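Local atomic coordinates of cutm, flavoprotein of carbon monoxide dehydrogenase (Hydrogenophaga pseudoflava, PDB entry 1FFV), a protein that binds FAD as the flavoprotein subunit of carbon monoxide dehydrogenase and probably passes electrons from CO oxidation on to an external acceptor. Residues L20-A32 and A46-P58. Numbering follows the deposited sequence.
With FAD (flavin-adenine dinucleotide), chain J.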
loop_
_atom_site.group_PDB
_atom_site.type_symbol
_atom_site.label_atom_id
_atom_site.label_comp_id
_atom_site.label_asym_id
_atom_site.label_seq_id
_atom_site.Cartn_x
_atom_site.Cartn_y
_atom_site.Cartn_z
ATOM N N LEU C 20 -27.963 -42.609 -10.003
ATOM C CA LEU C 20 -27.890 -41.186 -10.346
ATOM C C LEU C 20 -27.868 -40.974 -11.857
ATOM O O LEU C 20 -28.511 -40.051 -12.366
ATOM C CB LEU C 20 -26.659 -40.540 -9.711
ATOM C CG LEU C 20 -26.689 -40.316 -8.200
ATOM C CD1 LEU C 20 -25.310 -39.930 -7.726
ATOM C CD2 LEU C 20 -27.700 -39.226 -7.843
ATOM N N LEU C 21 -27.132 -41.826 -12.572
ATOM C CA LEU C 21 -27.062 -41.738 -14.027
ATOM C C LEU C 21 -28.453 -41.927 -14.625
ATOM O O LEU C 21 -28.854 -41.200 -15.540
ATOM C CB LEU C 21 -26.120 -42.802 -14.590
ATOM C CG LEU C 21 -24.622 -42.527 -14.541
ATOM C CD1 LEU C 21 -23.866 -43.771 -14.951
ATOM C CD2 LEU C 21 -24.283 -41.356 -15.458
ATOM N N GLY C 22 -29.185 -42.904 -14.084
ATOM C CA GLY C 22 -30.527 -43.192 -14.556
ATOM C C GLY C 22 -31.508 -42.091 -14.208
ATOM O O GLY C 22 -32.359 -41.716 -15.025
ATOM N N GLN C 23 -31.367 -41.553 -13.001
ATOM C CA GLN C 23 -32.232 -40.487 -12.512
ATOM C C GLN C 23 -32.008 -39.143 -13.210
ATOM O O GLN C 23 -32.968 -38.463 -13.588
ATOM C CB GLN C 23 -32.028 -40.319 -11.008
ATOM C CG GLN C 23 -32.789 -39.158 -10.388
ATOM C CD GLN C 23 -32.337 -38.869 -8.967
ATOM O OE1 GLN C 23 -32.294 -37.702 -8.556
ATOM N NE2 GLN C 23 -31.982 -39.921 -8.218
ATOM N N LEU C 24 -30.738 -38.769 -13.374
ATOM C CA LEU C 24 -30.365 -37.498 -13.998
ATOM C C LEU C 24 -30.326 -37.532 -15.524
ATOM O O LEU C 24 -30.503 -36.502 -16.181
ATOM C CB LEU C 24 -29.025 -37.020 -13.431
ATOM C CG LEU C 24 -29.009 -36.862 -11.907
ATOM C CD1 LEU C 24 -27.593 -36.704 -11.391
ATOM C CD2 LEU C 24 -29.884 -35.687 -11.493
ATOM N N GLY C 25 -30.080 -38.712 -16.088
ATOM C CA GLY C 25 -30.043 -38.852 -17.536
ATOM C C GLY C 25 -28.836 -38.241 -18.224
ATOM O O GLY C 25 -27.807 -38.001 -17.595
ATOM N N SER C 26 -28.993 -37.961 -19.519
ATOM C CA SER C 26 -27.949 -37.391 -20.373
ATOM C C SER C 26 -27.357 -36.064 -19.901
ATOM O O SER C 26 -26.324 -35.627 -20.406
ATOM C CB SER C 26 -28.479 -37.232 -21.797
ATOM O OG SER C 26 -29.673 -36.452 -21.773
ATOM N N ASP C 27 -28.019 -35.412 -18.952
ATOM C CA ASP C 27 -27.520 -34.150 -18.419
ATOM C C ASP C 27 -26.438 -34.370 -17.368
ATOM O O ASP C 27 -25.840 -33.415 -16.869
ATOM C CB ASP C 27 -28.671 -33.318 -17.844
ATOM C CG ASP C 27 -29.559 -32.722 -18.930
ATOM O OD1 ASP C 27 -29.054 -32.454 -20.050
ATOM O OD2 ASP C 27 -30.765 -32.517 -18.658
ATOM N N ALA C 28 -26.195 -35.632 -17.024
ATOM C CA ALA C 28 -25.176 -35.967 -16.044
ATOM C C ALA C 28 -23.987 -36.616 -16.732
ATOM O O ALA C 28 -24.126 -37.228 -17.793
ATOM C CB ALA C 28 -25.740 -36.893 -14.979
ATOM N N LYS C 29 -22.820 -36.483 -16.109
ATOM C CA LYS C 29 -21.580 -37.047 -16.630
ATOM C C LYS C 29 -20.703 -37.538 -15.484
ATOM O O LYS C 29 -20.561 -36.860 -14.466
ATOM C CB LYS C 29 -20.826 -35.992 -17.453
ATOM C CG LYS C 29 -20.855 -36.227 -18.954
ATOM C CD LYS C 29 -20.099 -37.494 -19.271
ATOM C CE LYS C 29 -20.023 -37.766 -20.745
ATOM N NZ LYS C 29 -19.273 -39.029 -20.936
ATOM N N LEU C 30 -20.141 -38.732 -15.639
ATOM C CA LEU C 30 -19.271 -39.304 -14.612
ATOM C C LEU C 30 -17.956 -38.536 -14.559
ATOM O O LEU C 30 -17.353 -38.248 -15.599
ATOM C CB LEU C 30 -18.994 -40.777 -14.915
ATOM C CG LEU C 30 -20.185 -41.735 -14.882
ATOM C CD1 LEU C 30 -19.775 -43.107 -15.386
ATOM C CD2 LEU C 30 -20.722 -41.822 -13.464
ATOM N N LEU C 31 -17.530 -38.176 -13.354
ATOM C CA LEU C 31 -16.281 -37.450 -13.168
ATOM C C LEU C 31 -15.257 -38.420 -12.584
ATOM O O LEU C 31 -15.435 -38.918 -11.465
ATOM C CB LEU C 31 -16.475 -36.299 -12.175
ATOM C CG LEU C 31 -15.603 -35.036 -12.216
ATOM C CD1 LEU C 31 -15.621 -34.376 -10.839
ATOM C CD2 LEU C 31 -14.173 -35.336 -12.625
ATOM N N ALA C 32 -14.206 -38.716 -13.346
ATOM C CA ALA C 32 -13.153 -39.603 -12.855
ATOM C C ALA C 32 -11.956 -38.708 -12.515
ATOM O O ALA C 32 -12.084 -37.806 -11.684
ATOM C CB ALA C 32 -12.797 -40.643 -13.905
ATOM N N ALA C 46 -18.066 -29.102 -23.467
ATOM C CA ALA C 46 -19.032 -29.956 -22.792
ATOM C C ALA C 46 -19.603 -29.115 -21.662
ATOM O O ALA C 46 -18.867 -28.373 -21.005
ATOM C CB ALA C 46 -18.342 -31.197 -22.230
ATOM N N GLN C 47 -20.916 -29.195 -21.465
ATOM C CA GLN C 47 -21.575 -28.431 -20.408
ATOM C C GLN C 47 -22.628 -29.253 -19.675
ATOM O O GLN C 47 -23.813 -28.914 -19.690
ATOM C CB GLN C 47 -22.203 -27.155 -20.980
ATOM C CG GLN C 47 -21.194 -26.256 -21.667
ATOM C CD GLN C 47 -21.786 -24.957 -22.165
ATOM O OE1 GLN C 47 -21.967 -24.021 -21.379
ATOM N NE2 GLN C 47 -22.059 -24.875 -23.467
ATOM N N PRO C 48 -22.210 -30.366 -19.042
ATOM C CA PRO C 48 -23.181 -31.190 -18.319
ATOM C C PRO C 48 -23.717 -30.447 -17.092
ATOM O O PRO C 48 -22.985 -29.709 -16.427
ATOM C CB PRO C 48 -22.362 -32.426 -17.939
ATOM C CG PRO C 48 -20.978 -31.884 -17.783
ATOM C CD PRO C 48 -20.858 -30.949 -18.955
ATOM N N GLU C 49 -25.007 -30.605 -16.824
ATOM C CA GLU C 49 -25.611 -29.941 -15.678
ATOM C C GLU C 49 -25.342 -30.669 -14.361
ATOM O O GLU C 49 -25.470 -30.089 -13.284
ATOM C CB GLU C 49 -27.106 -29.715 -15.931
ATOM C CG GLU C 49 -27.334 -28.704 -17.064
ATOM C CD GLU C 49 -28.785 -28.565 -17.517
ATOM O OE1 GLU C 49 -29.036 -27.721 -18.416
ATOM O OE2 GLU C 49 -29.671 -29.289 -16.997
ATOM N N HIS C 50 -24.888 -31.915 -14.458
ATOM C CA HIS C 50 -24.589 -32.725 -13.284
ATOM C C HIS C 50 -23.297 -33.520 -13.452
ATOM O O HIS C 50 -23.069 -34.139 -14.494
ATOM C CB HIS C 50 -25.726 -33.721 -13.012
ATOM C CG HIS C 50 -27.008 -33.082 -12.586
ATOM N ND1 HIS C 50 -27.350 -32.915 -11.261
ATOM C CD2 HIS C 50 -28.037 -32.577 -13.308
ATOM C CE1 HIS C 50 -28.536 -32.335 -11.185
ATOM N NE2 HIS C 50 -28.974 -32.119 -12.413
ATOM N N LEU C 51 -22.449 -33.487 -12.430
ATOM C CA LEU C 51 -21.210 -34.251 -12.453
ATOM C C LEU C 51 -21.267 -35.270 -11.330
ATOM O O LEU C 51 -21.488 -34.922 -10.167
ATOM C CB LEU C 51 -19.979 -33.356 -12.285
ATOM C CG LEU C 51 -19.549 -32.533 -13.499
ATOM C CD1 LEU C 51 -18.193 -31.894 -13.227
ATOM C CD2 LEU C 51 -19.479 -33.432 -14.726
ATOM N N ILE C 52 -21.139 -36.539 -11.696
ATOM C CA ILE C 52 -21.165 -37.608 -10.715
ATOM C C ILE C 52 -19.740 -38.063 -10.478
ATOM O O ILE C 52 -19.152 -38.770 -11.298
ATOM C CB ILE C 52 -22.017 -38.796 -11.191
ATOM C CG1 ILE C 52 -23.444 -38.331 -11.458
ATOM C CG2 ILE C 52 -22.001 -39.915 -10.145
ATOM C CD1 ILE C 52 -24.231 -39.308 -12.275
ATOM N N ASP C 53 -19.190 -37.623 -9.357
ATOM C CA ASP C 53 -17.827 -37.957 -8.972
ATOM C C ASP C 53 -17.746 -39.401 -8.476
ATOM O O ASP C 53 -18.404 -39.781 -7.501
ATOM C CB ASP C 53 -17.358 -36.986 -7.879
ATOM C CG ASP C 53 -15.864 -37.058 -7.612
ATOM O OD1 ASP C 53 -15.196 -38.036 -8.015
ATOM O OD2 ASP C 53 -15.352 -36.113 -6.984
ATOM N N ILE C 54 -16.936 -40.204 -9.156
ATOM C CA ILE C 54 -16.760 -41.596 -8.768
ATOM C C ILE C 54 -15.411 -41.863 -8.078
ATOM O O ILE C 54 -14.983 -43.010 -7.991
ATOM C CB ILE C 54 -16.961 -42.549 -9.974
ATOM C CG1 ILE C 54 -16.031 -42.159 -11.128
ATOM C CG2 ILE C 54 -18.419 -42.517 -10.425
ATOM C CD1 ILE C 54 -16.108 -43.079 -12.330
ATOM N N ASN C 55 -14.776 -40.812 -7.548
ATOM C CA ASN C 55 -13.484 -40.928 -6.848
ATOM C C ASN C 55 -13.574 -41.431 -5.411
ATOM O O ASN C 55 -12.544 -41.697 -4.787
ATOM C CB ASN C 55 -12.736 -39.586 -6.805
ATOM C CG ASN C 55 -12.021 -39.263 -8.095
ATOM O OD1 ASN C 55 -12.565 -38.543 -8.935
ATOM N ND2 ASN C 55 -10.801 -39.768 -8.256
ATOM N N ARG C 56 -14.782 -41.522 -4.865
ATOM C CA ARG C 56 -14.956 -41.972 -3.487
ATOM C C ARG C 56 -15.622 -43.352 -3.386
ATOM O O ARG C 56 -16.272 -43.676 -2.388
ATOM C CB ARG C 56 -15.741 -40.920 -2.694
ATOM C CG ARG C 56 -15.095 -39.526 -2.668
ATOM C CD ARG C 56 -13.868 -39.462 -1.764
ATOM N NE ARG C 56 -14.211 -39.707 -0.360
ATOM N N ILE C 57 -15.421 -44.165 -4.422
ATOM C CA ILE C 57 -15.966 -45.517 -4.500
ATOM C C ILE C 57 -14.787 -46.489 -4.478
ATOM O O ILE C 57 -14.129 -46.691 -5.494
ATOM C CB ILE C 57 -16.771 -45.703 -5.802
ATOM C CG1 ILE C 57 -17.898 -44.672 -5.868
ATOM C CG2 ILE C 57 -17.344 -47.094 -5.877
ATOM C CD1 ILE C 57 -18.691 -44.696 -7.162
ATOM N N PRO C 58 -14.517 -47.118 -3.319
ATOM C CA PRO C 58 -13.406 -48.068 -3.161
ATOM C C PRO C 58 -13.439 -49.316 -4.037
ATOM O O PRO C 58 -12.399 -49.926 -4.290
ATOM C CB PRO C 58 -13.457 -48.415 -1.669
ATOM C CG PRO C 58 -14.894 -48.265 -1.334
ATOM C CD PRO C 58 -15.289 -47.007 -2.069
HETATM P PA FAD J . -12.249 -37.884 -17.066
HETATM O O1A FAD J . -13.341 -37.898 -16.078
HETATM O O2A FAD J . -11.628 -36.715 -17.356
HETATM O O5B FAD J . -12.924 -38.384 -18.300
HETATM C C5B FAD J . -13.604 -39.623 -18.294
HETATM C C4B FAD J . -14.538 -39.647 -19.497
HETATM O O4B FAD J . -14.987 -41.037 -19.542
HETATM C C3B FAD J . -15.851 -38.928 -19.341
HETATM O O3B FAD J . -16.641 -38.851 -20.473
HETATM C C2B FAD J . -16.408 -39.703 -18.167
HETATM O O2B FAD J . -17.751 -39.410 -17.978
HETATM C C1B FAD J . -16.155 -41.112 -18.602
HETATM N N9A FAD J . -15.677 -42.033 -17.586
HETATM C C8A FAD J . -14.599 -41.876 -16.753
HETATM N N7A FAD J . -14.425 -42.911 -15.935
HETATM C C5A FAD J . -15.442 -43.776 -16.249
HETATM C C6A FAD J . -15.793 -45.087 -15.723
HETATM N N6A FAD J . -15.144 -45.699 -14.770
HETATM N N1A FAD J . -16.893 -45.648 -16.303
HETATM C C2A FAD J . -17.593 -45.050 -17.293
HETATM N N3A FAD J . -17.343 -43.862 -17.838
HETATM C C4A FAD J . -16.248 -43.260 -17.288
HETATM N N1 FAD J . -3.874 -39.299 -22.369
HETATM C C2 FAD J . -3.163 -40.162 -23.079
HETATM O O2 FAD J . -3.558 -41.261 -23.289
HETATM N N3 FAD J . -1.899 -39.841 -23.631
HETATM C C4 FAD J . -1.339 -38.605 -23.458
HETATM O O4 FAD J . -0.251 -38.368 -23.943
HETATM C C4X FAD J . -2.107 -37.641 -22.686
HETATM N N5 FAD J . -1.611 -36.417 -22.486
HETATM C C5X FAD J . -2.365 -35.552 -21.757
HETATM C C6 FAD J . -1.835 -34.277 -21.557
HETATM C C7 FAD J . -2.504 -33.335 -20.844
HETATM C C7M FAD J . -1.906 -31.963 -20.649
HETATM C C8 FAD J . -3.788 -33.640 -20.269
HETATM C C8M FAD J . -4.555 -32.611 -19.474
HETATM C C9 FAD J . -4.335 -34.919 -20.454
HETATM C C9A FAD J . -3.632 -35.865 -21.188
HETATM N N10 FAD J . -4.131 -37.180 -21.419
HETATM C C10 FAD J . -3.403 -38.051 -22.143
HETATM C "C1'" FAD J . -5.449 -37.572 -20.820
HETATM C "C2'" FAD J . -5.617 -38.398 -19.461
HETATM O "O2'" FAD J . -4.656 -39.264 -20.003
HETATM C "C3'" FAD J . -7.093 -38.295 -19.793
HETATM O "O3'" FAD J . -6.751 -37.819 -18.471
HETATM C "C4'" FAD J . -8.124 -39.071 -19.003
HETATM O "O4'" FAD J . -8.244 -39.254 -20.451
HETATM C "C5'" FAD J . -9.648 -38.992 -19.153
HETATM O "O5'" FAD J . -9.310 -39.897 -17.864
HETATM P P FAD J . -9.813 -39.335 -16.532
HETATM O O1P FAD J . -9.493 -40.453 -15.514
HETATM O O2P FAD J . -9.254 -38.115 -16.190
HETATM O O3P FAD J . -11.256 -39.076 -16.678
#
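Strands 28-31 and 50-53 run parallel, A28 beside H50 and L31 beside D53, their axes 4.3 Å apart at closest approach and inclined by 30°. Five backbone hydrogen bonds alternate between them: H50 N to D27 O, K29 N to H50 O, I52 N to K29 O, L31 N to I52 O and I54 N to L31 O. The last two are both nearly straight at the hydrogen and differ in how the donor meets the carbonyl: I54 N lies in the plane of L31 C=O, L31 N above that of I52 C=O. On one sheet face, helix 20-24 runs antiparallel to strand 50-53, with 10.1 Å between their axes. I52 fills this interval: with CG1 anti to its carbonyl carbon (chi1 -59°), its CD1 reaches L20 CB at 3.7 Å and also meets L21 CD2 and A28 CB. L24 CD2 sits over the centre of the H50 ring, 3.7 Å from the centroid and 12° off the normal, a CH-pi contact, while H50 ND1 is hydrogen-bonded to H9 NE2 on strand 7-9. Without the imidazole, as with an alanine here, L24 CD2 would probably lose the face it rests on and H9 its hydrogen-bonding partner. The connection through helix 37-42 makes strands 28-31 and 50-53 a beta-alpha-beta unit, and strand 7-9 completes the three-stranded parallel sheet of the FAD-binding domain. On the opposite face, K29 CB packs against P48 CB; the lysine chain then bends at chi2, and NZ donates to FAD O3B at 2.7 Å and weakly to O2B. FAD O2B in turn donates to L30 O, so K29 and L30 hold the ribose, while A32 N, just past the strand, donates to phosphate oxygen O1A at 3.0 Å. At the end of strand 50-53, D53 OD1 accepts the backbone N of N55 at 2.8 Å in an Asx turn; D53 OD2 is hydrogen-bonded to Y8 OH and to a polar side chain of another protein chain.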